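Local atomic coordinates of single-strand DNA-binding protein (Agrobacterium tumefaciens, PDB entry 3BTP), a protein that binds single-stranded DNA regardless of its nucleotide sequence and mediates nuclear uptake of the transferred T-DNA strand during genetic transformation of the host. Residues 119-124 / 129-134; 113-118 / 268-273; 449-454 / 461-466; 489-494 / 509-514; 410-413 / 419-422. All coordinates share one frame; numbering follows the deposited sequence.

Interaction 1 (119-124 / 129-134)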
# COMPACT_ATOMS: atom_id res chain seq x y z
N LEU A 119 -22.52 -3.36 1.73
CA LEU A 119 -23.10 -4.65 1.33
C LEU A 119 -23.30 -4.66 -0.15
O LEU A 119 -24.00 -3.79 -0.69
CB LEU A 119 -24.48 -4.88 2.03
CG LEU A 119 -24.37 -5.21 3.54
CD1 LEU A 119 -25.74 -5.68 4.04
CD2 LEU A 119 -23.26 -6.31 3.90
N VAL A 120 -22.65 -5.60 -0.84
CA VAL A 120 -22.80 -5.65 -2.30
C VAL A 120 -23.68 -6.82 -2.71
O VAL A 120 -23.57 -7.91 -2.15
CB VAL A 120 -21.44 -5.73 -3.07
CG1 VAL A 120 -21.67 -5.53 -4.60
CG2 VAL A 120 -20.42 -4.70 -2.51
N ARG A 121 -24.52 -6.60 -3.71
CA ARG A 121 -25.37 -7.66 -4.26
C ARG A 121 -25.34 -7.71 -5.76
O ARG A 121 -25.09 -6.69 -6.42
CB ARG A 121 -26.82 -7.53 -3.74
CG ARG A 121 -27.50 -6.30 -4.22
CD ARG A 121 -28.60 -5.81 -3.23
NE ARG A 121 -29.26 -4.62 -3.79
CZ ARG A 121 -29.04 -3.35 -3.42
NH1 ARG A 121 -28.13 -3.04 -2.46
NH2 ARG A 121 -29.68 -2.37 -4.03
N GLN A 122 -25.54 -8.90 -6.31
CA GLN A 122 -25.67 -9.11 -7.76
C GLN A 122 -27.11 -8.81 -8.22
O GLN A 122 -28.08 -9.30 -7.66
CB GLN A 122 -25.29 -10.54 -8.13
CG GLN A 122 -23.80 -10.83 -7.98
CD GLN A 122 -23.45 -12.26 -8.42
OE1 GLN A 122 -23.94 -13.22 -7.85
NE2 GLN A 122 -22.60 -12.39 -9.45
N THR A 123 -27.27 -7.99 -9.24
CA THR A 123 -28.65 -7.71 -9.70
C THR A 123 -28.80 -7.97 -11.19
O THR A 123 -29.71 -7.45 -11.79
CB THR A 123 -29.05 -6.24 -9.43
OG1 THR A 123 -28.22 -5.40 -10.23
CG2 THR A 123 -28.85 -5.83 -7.96
N GLY A 124 -27.90 -8.74 -11.81
CA GLY A 124 -27.87 -8.77 -13.28
C GLY A 124 -26.65 -9.48 -13.82
O GLY A 124 -25.77 -9.82 -13.06
N ALA A 129 -25.17 -3.90 -7.10
CA ALA A 129 -25.61 -2.75 -6.36
C ALA A 129 -25.00 -2.84 -4.97
O ALA A 129 -24.84 -3.94 -4.43
CB ALA A 129 -27.14 -2.66 -6.28
N GLY A 130 -24.65 -1.69 -4.40
CA GLY A 130 -24.08 -1.66 -3.04
C GLY A 130 -24.90 -0.76 -2.17
O GLY A 130 -25.42 0.23 -2.62
N THR A 131 -25.00 -1.10 -0.90
CA THR A 131 -25.46 -0.12 0.09
C THR A 131 -24.55 0.01 1.31
O THR A 131 -24.13 -0.95 1.91
CB THR A 131 -27.04 -0.15 0.39
OG1 THR A 131 -27.33 -0.02 1.78
CG2 THR A 131 -27.67 -1.33 -0.16
N THR A 132 -24.19 1.24 1.57
CA THR A 132 -23.34 1.52 2.71
C THR A 132 -24.10 1.27 4.00
O THR A 132 -25.31 1.54 4.06
CB THR A 132 -22.84 3.00 2.65
OG1 THR A 132 -22.23 3.18 1.36
CG2 THR A 132 -21.79 3.28 3.74
N LYS A 133 -23.40 0.81 5.02
CA LYS A 133 -24.04 0.55 6.29
C LYS A 133 -25.07 1.62 6.72
O LYS A 133 -26.23 1.28 7.03
CB LYS A 133 -22.97 0.36 7.39
CG LYS A 133 -23.47 0.71 8.86
CD LYS A 133 -22.35 0.62 9.93
CE LYS A 133 -22.95 0.16 11.24
NZ LYS A 133 -22.01 0.16 12.45
N CYS A 134 -24.68 2.90 6.71
CA CYS A 134 -25.59 4.00 7.18
C CYS A 134 -26.85 4.23 6.32
O CYS A 134 -27.74 4.97 6.76
CB CYS A 134 -24.83 5.34 7.27
SG CYS A 134 -24.19 5.89 5.62
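Leu-119, Val-120 and Arg-121 pair with Thr-131, Gly-130 and Ala-129 in an antiparallel beta hairpin at one edge of a four-stranded sheet. The two strand segments approach to 4.7 Å between axes, at an angle of 160°. Direct backbone hydrogen bonds form at two positions: Leu-119 N to Thr-131 O is 2.9 Å, with a return bond from Thr-131 N to Leu-119 O, and Arg-121 N to Ala-129 O is 2.8 Å, answered by Ala-129 N to Arg-121 O. Weaker CA-H...O contacts fill the non-hydrogen-bonded pair between them, Gly-130 CA lying 3.2 Å from Leu-119 O and Val-120 CA 3.4 Å from Ala-129 O. Toward the turn, Thr-123 and Gly-124 make a classic beta bulge opposite Lys-127. Among the side chains, Val-120 leaves by the other face from Leu-119 and Arg-121, where Phe-274 of strand 272-275 packs on it. Packing between the strands is concentrated on the face of Arg-121. Its CG sits between the backbone N and the carbonyl carbon (chi1 66°), and the chain then extends to NE, carrying the guanidinium across the partner strand. Ala-129 CB lies over one guanidinium face near its rim, 3.4 Å from Arg-121 NH2.

Interaction 2 (113-118 / 268-273)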
# COMPACT_ATOMS: atom_id res chain seq x y z
N ARG A 113 -17.47 4.67 12.23
CA ARG A 113 -17.71 5.28 10.93
C ARG A 113 -19.00 4.76 10.37
O ARG A 113 -19.30 3.57 10.47
CB ARG A 113 -16.60 4.91 9.98
CG ARG A 113 -15.26 5.61 10.22
CD ARG A 113 -14.62 5.55 8.86
NE ARG A 113 -14.08 6.84 8.53
CZ ARG A 113 -14.35 7.58 7.48
NH1 ARG A 113 -15.17 7.20 6.54
NH2 ARG A 113 -13.72 8.74 7.40
N THR A 114 -19.75 5.67 9.77
CA THR A 114 -20.99 5.33 9.07
C THR A 114 -20.81 4.48 7.77
O THR A 114 -21.75 3.87 7.32
CB THR A 114 -21.76 6.61 8.73
OG1 THR A 114 -20.97 7.41 7.84
CG2 THR A 114 -22.13 7.42 10.05
N ASP A 115 -19.60 4.44 7.23
CA ASP A 115 -19.26 3.73 6.01
C ASP A 115 -18.25 2.60 6.24
O ASP A 115 -17.51 2.22 5.34
CB ASP A 115 -18.73 4.76 4.98
CG ASP A 115 -17.39 5.40 5.40
OD1 ASP A 115 -16.94 5.02 6.48
OD2 ASP A 115 -16.79 6.25 4.66
N GLU A 116 -18.22 2.06 7.45
CA GLU A 116 -17.24 1.03 7.86
C GLU A 116 -17.49 -0.34 7.15
O GLU A 116 -16.62 -1.23 7.17
CB GLU A 116 -17.26 0.89 9.40
CG GLU A 116 -18.59 0.32 10.02
CD GLU A 116 -18.48 -0.01 11.59
OE1 GLU A 116 -17.36 -0.05 12.21
OE2 GLU A 116 -19.54 -0.27 12.20
N TYR A 117 -18.71 -0.51 6.58
CA TYR A 117 -18.96 -1.57 5.61
C TYR A 117 -19.93 -1.14 4.51
O TYR A 117 -20.71 -0.17 4.67
CB TYR A 117 -19.26 -2.98 6.24
CG TYR A 117 -20.64 -3.09 6.88
CD1 TYR A 117 -21.78 -3.38 6.09
CD2 TYR A 117 -20.82 -2.85 8.26
CE1 TYR A 117 -23.06 -3.46 6.65
CE2 TYR A 117 -22.07 -2.96 8.85
CZ TYR A 117 -23.19 -3.25 8.03
OH TYR A 117 -24.42 -3.32 8.60
N ILE A 118 -19.81 -1.86 3.40
CA ILE A 118 -20.70 -1.77 2.28
C ILE A 118 -21.21 -3.21 1.98
O ILE A 118 -20.43 -4.16 1.96
CB ILE A 118 -19.98 -1.20 1.04
CG1 ILE A 118 -19.36 0.20 1.31
CG2 ILE A 118 -20.90 -1.18 -0.17
CD1 ILE A 118 -18.43 0.67 0.25
N PRO A 268 -20.42 11.63 -1.49
CA PRO A 268 -20.51 12.22 -0.15
C PRO A 268 -21.76 11.81 0.66
O PRO A 268 -21.73 11.87 1.91
CB PRO A 268 -20.54 13.71 -0.47
CG PRO A 268 -19.68 13.79 -1.76
CD PRO A 268 -20.26 12.68 -2.53
N GLN A 269 -22.83 11.41 -0.04
CA GLN A 269 -24.03 10.81 0.64
C GLN A 269 -23.91 9.29 0.94
O GLN A 269 -24.85 8.70 1.51
CB GLN A 269 -25.33 11.07 -0.17
CG GLN A 269 -25.61 12.55 -0.43
CD GLN A 269 -24.64 13.26 -1.44
OE1 GLN A 269 -24.25 12.69 -2.48
NE2 GLN A 269 -24.29 14.51 -1.15
N ASN A 270 -22.80 8.65 0.51
CA ASN A 270 -22.46 7.26 0.84
C ASN A 270 -23.20 6.30 -0.06
O ASN A 270 -23.39 5.13 0.26
CB ASN A 270 -22.65 6.96 2.36
CG ASN A 270 -21.39 7.26 3.24
OD1 ASN A 270 -21.52 7.75 4.35
ND2 ASN A 270 -20.19 6.94 2.75
N ASP A 271 -23.65 6.83 -1.18
CA ASP A 271 -24.25 6.10 -2.26
C ASP A 271 -23.10 5.49 -3.10
O ASP A 271 -22.10 6.16 -3.37
CB ASP A 271 -25.04 7.09 -3.18
CG ASP A 271 -26.35 7.69 -2.48
OD1 ASP A 271 -27.15 6.92 -1.84
OD2 ASP A 271 -26.58 8.93 -2.63
N ILE A 272 -23.31 4.28 -3.58
CA ILE A 272 -22.33 3.49 -4.26
C ILE A 272 -22.69 3.42 -5.73
O ILE A 272 -23.85 3.10 -6.08
CB ILE A 272 -22.34 2.04 -3.69
CG1 ILE A 272 -22.15 2.03 -2.15
CG2 ILE A 272 -21.38 1.16 -4.44
CD1 ILE A 272 -20.90 2.77 -1.72
N HIS A 273 -21.72 3.74 -6.61
CA HIS A 273 -21.89 3.45 -8.04
C HIS A 273 -20.75 2.57 -8.49
O HIS A 273 -19.62 2.72 -8.04
CB HIS A 273 -22.01 4.73 -8.87
CG HIS A 273 -23.17 5.60 -8.47
ND1 HIS A 273 -23.09 6.54 -7.47
CD2 HIS A 273 -24.48 5.58 -8.86
CE1 HIS A 273 -24.28 7.09 -7.28
NE2 HIS A 273 -25.14 6.53 -8.11
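Ile-118 and Ile-272 meet tip to tip where two four-stranded antiparallel sheets pack together, one containing strand 117-124 and the other edged by strand 272-275. Ile-118 CD1 lies 3.8 Å from Ile-272 CD1. A second touch brings Ile-118 CG2 to 4.0 Å from Ile-272 CG1. In both residues CG2 is anti to the backbone N (chi1 -57° in Ile-118), which points CG1 and its methyl at the other isoleucine. Beside this apolar pair, the type I turn from Arg-113 to Glu-116 brings Thr-114 and Asp-115 against the Asn-270 side chain, which crosses both at about a right angle. Asp-115 CB packs 4.0 Å from Asn-270 CG. One shell out, Thr-132 of the neighbouring strand touches Asp-115 and both isoleucines, and its OG1 bonds to Asn-270 O; Leu-264 also packs on the two isoleucines. The Asp-115 carboxylate is held by positive charge: Lys-266 and Arg-153 both reach OD2, which would probably keep the buried group ionised. Arg-113 adds a third salt bridge, its NH1 lying 2.7 Å from Asp-115 OD2 and donating a 2.8 Å hydrogen bond to the syn side of Asp-115 OD1, nearly in the guanidinium plane.

Interaction 3 (449-454 / 461-466)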
# COMPACT_ATOMS: atom_id res chain seq x y z
N ARG A 449 27.87 5.30 10.16
CA ARG A 449 26.91 4.27 10.55
C ARG A 449 25.92 3.87 9.42
O ARG A 449 25.55 2.70 9.31
CB ARG A 449 26.16 4.70 11.80
CG ARG A 449 25.54 3.48 12.55
CD ARG A 449 24.38 3.93 13.50
NE ARG A 449 24.85 4.53 14.75
CZ ARG A 449 24.98 5.85 14.99
NH1 ARG A 449 24.70 6.76 14.05
NH2 ARG A 449 25.41 6.25 16.20
N GLN A 450 25.52 4.82 8.60
CA GLN A 450 24.48 4.58 7.63
C GLN A 450 24.81 3.45 6.59
O GLN A 450 25.95 3.20 6.27
CB GLN A 450 24.05 5.92 7.04
CG GLN A 450 24.86 6.42 5.96
CD GLN A 450 24.76 7.90 5.85
OE1 GLN A 450 24.37 8.55 6.81
NE2 GLN A 450 25.14 8.46 4.70
N ALA A 451 23.82 2.67 6.18
CA ALA A 451 24.06 1.70 5.11
C ALA A 451 24.78 2.32 3.85
O ALA A 451 24.55 3.49 3.47
CB ALA A 451 22.78 1.07 4.72
N ALA A 452 25.62 1.51 3.20
CA ALA A 452 26.38 1.97 2.03
C ALA A 452 25.53 2.14 0.75
O ALA A 452 25.84 2.91 -0.10
CB ALA A 452 27.56 1.00 1.77
N VAL A 453 24.43 1.42 0.68
CA VAL A 453 23.53 1.45 -0.46
C VAL A 453 22.15 1.43 0.16
O VAL A 453 21.93 0.74 1.16
CB VAL A 453 23.67 0.20 -1.31
CG1 VAL A 453 22.64 0.21 -2.48
CG2 VAL A 453 25.11 0.01 -1.77
N ILE A 454 21.26 2.26 -0.37
CA ILE A 454 19.86 2.08 -0.15
C ILE A 454 19.06 1.92 -1.45
O ILE A 454 19.41 2.45 -2.46
CB ILE A 454 19.28 3.14 0.87
CG1 ILE A 454 19.37 4.56 0.36
CG2 ILE A 454 20.03 3.02 2.24
CD1 ILE A 454 18.78 5.49 1.33
N LEU A 461 12.86 3.23 1.27
CA LEU A 461 14.16 2.82 0.82
C LEU A 461 14.63 1.77 1.78
O LEU A 461 14.54 1.94 2.97
CB LEU A 461 15.14 3.99 0.81
CG LEU A 461 14.91 5.28 -0.07
CD1 LEU A 461 14.12 5.11 -1.34
CD2 LEU A 461 14.30 6.33 0.63
N ARG A 462 15.18 0.68 1.22
CA ARG A 462 15.66 -0.47 1.96
C ARG A 462 17.15 -0.76 1.68
O ARG A 462 17.69 -0.44 0.63
CB ARG A 462 14.80 -1.68 1.59
CG ARG A 462 13.29 -1.50 1.78
CD ARG A 462 12.79 -1.31 3.23
NE ARG A 462 13.32 -2.30 4.23
CZ ARG A 462 12.74 -3.49 4.47
NH1 ARG A 462 11.67 -3.84 3.83
NH2 ARG A 462 13.22 -4.34 5.35
N GLU A 463 17.82 -1.30 2.67
CA GLU A 463 19.13 -1.88 2.54
C GLU A 463 19.09 -3.09 1.63
O GLU A 463 18.09 -3.81 1.53
CB GLU A 463 19.65 -2.27 3.94
CG GLU A 463 19.95 -1.08 4.83
CD GLU A 463 20.93 -1.41 5.97
OE1 GLU A 463 21.78 -2.33 5.72
OE2 GLU A 463 20.87 -0.72 7.08
N VAL A 464 20.19 -3.32 0.93
CA VAL A 464 20.21 -4.42 -0.05
C VAL A 464 19.86 -5.83 0.57
O VAL A 464 19.03 -6.56 -0.01
CB VAL A 464 21.56 -4.48 -0.79
CG1 VAL A 464 21.61 -5.69 -1.69
CG2 VAL A 464 21.84 -3.19 -1.55
N PRO A 465 20.53 -6.23 1.69
CA PRO A 465 20.16 -7.53 2.31
C PRO A 465 18.73 -7.70 2.81
O PRO A 465 18.37 -8.80 3.20
CB PRO A 465 21.12 -7.66 3.50
CG PRO A 465 21.74 -6.31 3.68
CD PRO A 465 21.71 -5.61 2.36
N ASP A 466 17.92 -6.63 2.81
CA ASP A 466 16.52 -6.70 3.17
C ASP A 466 15.63 -7.00 1.98
O ASP A 466 14.42 -7.23 2.14
CB ASP A 466 16.08 -5.41 3.83
CG ASP A 466 16.20 -5.47 5.33
OD1 ASP A 466 16.20 -6.62 5.84
OD2 ASP A 466 16.27 -4.40 6.00
O HOH W 1 22.45 -1.93 1.49
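Val-453 and Val-464 touch through one methyl each, CG1 of Val-453 lying 3.6 Å from CG2 of Val-464. Val-453 CG1 is anti to its backbone N (chi1 177°), a setting that points this branch across to the other segment, while Ala-512 and Leu-515 of helix 510-515 pack on the same side chain. Close packing continues at Ile-454, whose CD1 rests 4.0 Å from Leu-461 CB, the two side chains slanting past each other. Its backbone joins in through a CA-H...O contact, Ile-454 CA to Arg-462 O at 3.4 Å. Farther along, Ala-451 CB sits against the end of Glu-463, 3.3 Å from Glu-463 CD and at similar distances from both carboxylate oxygens, so the methyl sits over the face of the carboxylate. That carboxylate is fixed from outside: OE2 accepts a hydrogen bond from Asp-366 N, and Asp-366 OD2 in turn takes the N-H of Ala-451.

The backbones are held more loosely. Although the side chains of Val-453 and Val-464 touch, their main chains are joined only through water, which donates to Val-453 O and accepts from Val-464 N, each bond 2.7 Å, and so links the two backbones where they diverge. Beyond it 461-466 curls into a short 3-10 turn, and Arg-462 points away from 449-454, with its NH2 in a salt bridge 3.1 Å from Asp-466 OD2. The two chains part here at the open end of the beta hairpin of strands 453-456 and 460-462, within the closed, eight-stranded antiparallel barrel.

Interaction 4 (489-494 / 509-514); sequences GQRTGT and PSDAAQ
Asp-511 OD2 is gripped by two arginines, Arg-491 NH1 at 3.0 Å and, from strand 480-485, Arg-485 NH2. The pair with Arg-491 is a salt bridge in which the two side chains come from opposite directions. The carboxylate approaches the edge of the guanidinium, close to its plane, yet the two flat groups are turned 52° against each other, and one oxygen carries the contact. Arg-491 reaches it through a chain bent at chi2 and chi3 (chi3 -80°). Its NE is held elsewhere, by Phe-447 O, which helps to orient the group. The bridge thus ties the short strand 491-492, just ahead of barrel strand 494-497, to the first turn of helix 510-515. Pro-509 occupies the N-cap position of that helix, and its O accepts from Ala-513 N at 2.9 Å. A carboxylate so near the helix start would probably be stabilised by the helix dipole as well as by its arginines. At the far end of 489-494 the chain turns a corner at Gly-493, with positive phi (96°). Across that corner Thr-492 OG1 donates to Thr-494 OG1 at 3.1 Å, and Thr-494 OG1 is also bonded to Asp-484 OD2.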
# COMPACT_ATOMS: atom_id res chain seq x y z
N GLY A 489 37.97 10.05 1.14
CA GLY A 489 37.45 8.71 1.44
C GLY A 489 36.42 8.74 2.58
O GLY A 489 35.97 7.68 3.07
N GLN A 490 36.00 9.93 3.03
CA GLN A 490 35.06 9.87 4.14
C GLN A 490 33.62 10.11 3.76
O GLN A 490 33.35 10.94 2.87
CB GLN A 490 35.42 10.78 5.29
CG GLN A 490 35.56 12.23 4.93
CD GLN A 490 36.73 12.83 5.65
OE1 GLN A 490 37.69 12.09 5.99
NE2 GLN A 490 36.67 14.16 5.93
N ARG A 491 32.72 9.41 4.48
CA ARG A 491 31.28 9.53 4.29
C ARG A 491 30.84 10.95 4.55
O ARG A 491 31.29 11.55 5.51
CB ARG A 491 30.53 8.48 5.10
CG ARG A 491 30.93 7.12 4.62
CD ARG A 491 29.95 6.36 3.68
NE ARG A 491 29.02 5.86 4.60
CZ ARG A 491 28.66 4.63 4.84
NH1 ARG A 491 29.03 3.59 4.12
NH2 ARG A 491 27.84 4.51 5.85
N THR A 492 30.09 11.52 3.60
CA THR A 492 29.53 12.86 3.71
C THR A 492 28.12 12.80 4.38
O THR A 492 27.56 13.78 4.84
CB THR A 492 29.49 13.60 2.29
OG1 THR A 492 28.56 12.99 1.40
CG2 THR A 492 30.88 13.57 1.56
N GLY A 493 27.52 11.62 4.41
CA GLY A 493 26.15 11.57 4.88
C GLY A 493 25.15 11.61 3.74
O GLY A 493 23.99 11.24 3.95
N THR A 494 25.56 12.04 2.53
CA THR A 494 24.57 12.06 1.47
C THR A 494 24.47 10.70 0.78
O THR A 494 25.34 9.84 0.94
CB THR A 494 24.80 13.25 0.48
OG1 THR A 494 25.99 13.04 -0.26
CG2 THR A 494 24.88 14.62 1.24
N PRO A 509 32.26 3.72 -4.08
CA PRO A 509 33.09 3.27 -2.97
C PRO A 509 33.01 1.74 -2.90
O PRO A 509 32.02 1.14 -3.34
CB PRO A 509 32.44 3.90 -1.73
CG PRO A 509 31.45 4.97 -2.26
CD PRO A 509 31.12 4.57 -3.64
N SER A 510 34.06 1.12 -2.37
CA SER A 510 34.20 -0.34 -2.35
C SER A 510 33.13 -1.06 -1.49
O SER A 510 32.60 -2.11 -1.91
CB SER A 510 35.65 -0.76 -2.03
OG SER A 510 36.20 -0.02 -0.95
N ASP A 511 32.74 -0.47 -0.37
CA ASP A 511 31.60 -1.01 0.42
C ASP A 511 30.31 -1.12 -0.42
O ASP A 511 29.70 -2.19 -0.51
CB ASP A 511 31.40 -0.28 1.78
CG ASP A 511 31.06 1.20 1.65
OD1 ASP A 511 30.73 1.67 0.56
OD2 ASP A 511 31.09 1.92 2.68
N ALA A 512 29.99 -0.03 -1.14
CA ALA A 512 28.87 0.01 -2.07
C ALA A 512 29.02 -1.01 -3.19
O ALA A 512 28.06 -1.71 -3.60
CB ALA A 512 28.73 1.40 -2.62
N ALA A 513 30.25 -1.07 -3.71
CA ALA A 513 30.58 -1.90 -4.87
C ALA A 513 30.38 -3.38 -4.57
O ALA A 513 29.73 -4.06 -5.36
CB ALA A 513 32.00 -1.61 -5.38
N GLN A 514 30.86 -3.86 -3.41
CA GLN A 514 30.60 -5.26 -3.04
C GLN A 514 29.16 -5.66 -2.68
O GLN A 514 28.81 -6.84 -2.83
CB GLN A 514 31.63 -5.84 -2.05
CG GLN A 514 31.60 -5.41 -0.58
CD GLN A 514 32.94 -5.80 0.15
OE1 GLN A 514 33.95 -6.16 -0.50
NE2 GLN A 514 32.96 -5.68 1.49

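Interaction 5 (410-413 / 419-422)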
# COMPACT_ATOMS: atom_id res chain seq x y z
N SER A 410 19.06 20.51 7.17
CA SER A 410 20.00 21.68 7.30
C SER A 410 20.90 21.86 6.10
O SER A 410 20.97 22.94 5.54
CB SER A 410 20.76 21.72 8.65
OG SER A 410 21.70 20.65 8.77
N ARG A 411 21.53 20.79 5.65
CA ARG A 411 22.31 20.84 4.37
C ARG A 411 21.55 21.38 3.18
O ARG A 411 22.10 22.15 2.40
CB ARG A 411 22.90 19.48 4.06
CG ARG A 411 23.83 19.47 2.81
CD ARG A 411 24.95 20.53 2.89
NE ARG A 411 25.87 20.26 4.00
CZ ARG A 411 26.91 21.04 4.33
NH1 ARG A 411 27.20 22.19 3.61
NH2 ARG A 411 27.65 20.70 5.40
N LEU A 412 20.26 21.02 3.06
CA LEU A 412 19.46 21.47 1.93
C LEU A 412 19.03 22.90 2.16
O LEU A 412 19.06 23.73 1.25
CB LEU A 412 18.20 20.56 1.69
CG LEU A 412 17.33 21.06 0.51
CD1 LEU A 412 18.10 21.03 -0.80
CD2 LEU A 412 16.00 20.28 0.34
N GLU A 413 18.57 23.20 3.36
CA GLU A 413 18.31 24.59 3.70
C GLU A 413 19.50 25.51 3.33
O GLU A 413 19.31 26.57 2.70
CB GLU A 413 18.01 24.72 5.18
CG GLU A 413 17.10 25.89 5.40
CD GLU A 413 17.34 26.61 6.69
OE1 GLU A 413 17.93 26.06 7.67
OE2 GLU A 413 16.93 27.78 6.74
N HIS A 419 14.47 25.73 -2.77
CA HIS A 419 13.92 24.39 -2.91
C HIS A 419 13.56 23.84 -1.50
O HIS A 419 12.56 23.17 -1.33
CB HIS A 419 14.94 23.48 -3.60
CG HIS A 419 14.46 22.09 -3.75
ND1 HIS A 419 13.35 21.75 -4.52
CD2 HIS A 419 14.91 20.93 -3.22
CE1 HIS A 419 13.16 20.45 -4.47
NE2 HIS A 419 14.11 19.93 -3.70
N PHE A 420 14.43 24.06 -0.51
CA PHE A 420 14.12 23.63 0.87
C PHE A 420 12.73 24.03 1.36
O PHE A 420 12.02 23.19 1.92
CB PHE A 420 15.16 24.18 1.86
CG PHE A 420 14.89 23.83 3.32
CD1 PHE A 420 15.12 22.54 3.81
CD2 PHE A 420 14.46 24.83 4.23
CE1 PHE A 420 14.88 22.21 5.20
CE2 PHE A 420 14.22 24.53 5.57
CZ PHE A 420 14.45 23.22 6.08
N THR A 421 12.36 25.31 1.15
CA THR A 421 11.11 25.87 1.63
C THR A 421 9.93 25.29 0.87
O THR A 421 8.93 24.98 1.48
CB THR A 421 11.06 27.48 1.62
OG1 THR A 421 12.18 28.00 2.35
CG2 THR A 421 9.73 28.01 2.35
N GLN A 422 10.07 25.15 -0.45
CA GLN A 422 9.05 24.47 -1.25
C GLN A 422 8.82 22.95 -0.91
O GLN A 422 7.67 22.46 -0.81
CB GLN A 422 9.44 24.63 -2.71
CG GLN A 422 9.07 25.99 -3.28
CD GLN A 422 10.02 26.38 -4.40
OE1 GLN A 422 10.39 25.55 -5.23
NE2 GLN A 422 10.48 27.65 -4.39
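Leu-412 reaches from helix 409-415 into the angle between His-419 and Phe-420 of helix 417-427, the next helix in the chain. Its CB lies beside the Phe-420 ring. CG is anti to the backbone N (chi1 179°), an orientation that aims the branch point at the second helix, and it comes 4.0 Å from Phe-420 CB. Both methyls of Leu-412 meet His-419 CD2, CD1 at 4.0 Å and CD2 at 3.8 Å, and Leu-412 CD2 also lies 3.9 Å from Phe-420 CA. The imidazole is held in place from its other end, where NE2 bonds to Leu-399 O, and it offers carbon to the leucine.

Phe-420 turns back toward the first helix and lays its ring along the Glu-413 backbone, with CG 3.5 Å from Glu-413 CA and CD1 3.5 Å from Glu-413 N. Over one ring face, toward the rim, stands the Glu-413 CG methylene in a CH-pi contact, although the modelled spacing there is too short to be exact. Val-431 of a following loop packs on the same phenylalanine. Near the junction, Asp-416 OD1 takes the His-419 N-H. Across the contact itself there is neither a hydrogen bond nor a salt bridge, and even the glutamate contributes its aliphatic stem. The chemistry therefore implies that the two successive helices are held together at this corner by apolar packing of Leu-412 and Phe-420, to which the CH-pi contact may add.

From the N terminus, interaction 2 opens first, at 113-118, and closes its long loop only at 268-273. Interaction 1 lies wholly within that loop as a local hairpin. The two touch and share strand 117-124, so the hairpin sheet and the sheet containing strand 272-275 are packed together here. Interactions 5, 3 and 4 then follow in series, each closing a short loop before the next opens, and none of the five cross. Interactions 3 and 4, with centres about 12 Å apart, touch: the former closes a hairpin of the barrel, and the latter bridges to helix 510-515. Interaction 5 joins two helices about 24 Å from either, measured between centres. Centres of interactions 1 and 3 lie about 46 Å apart.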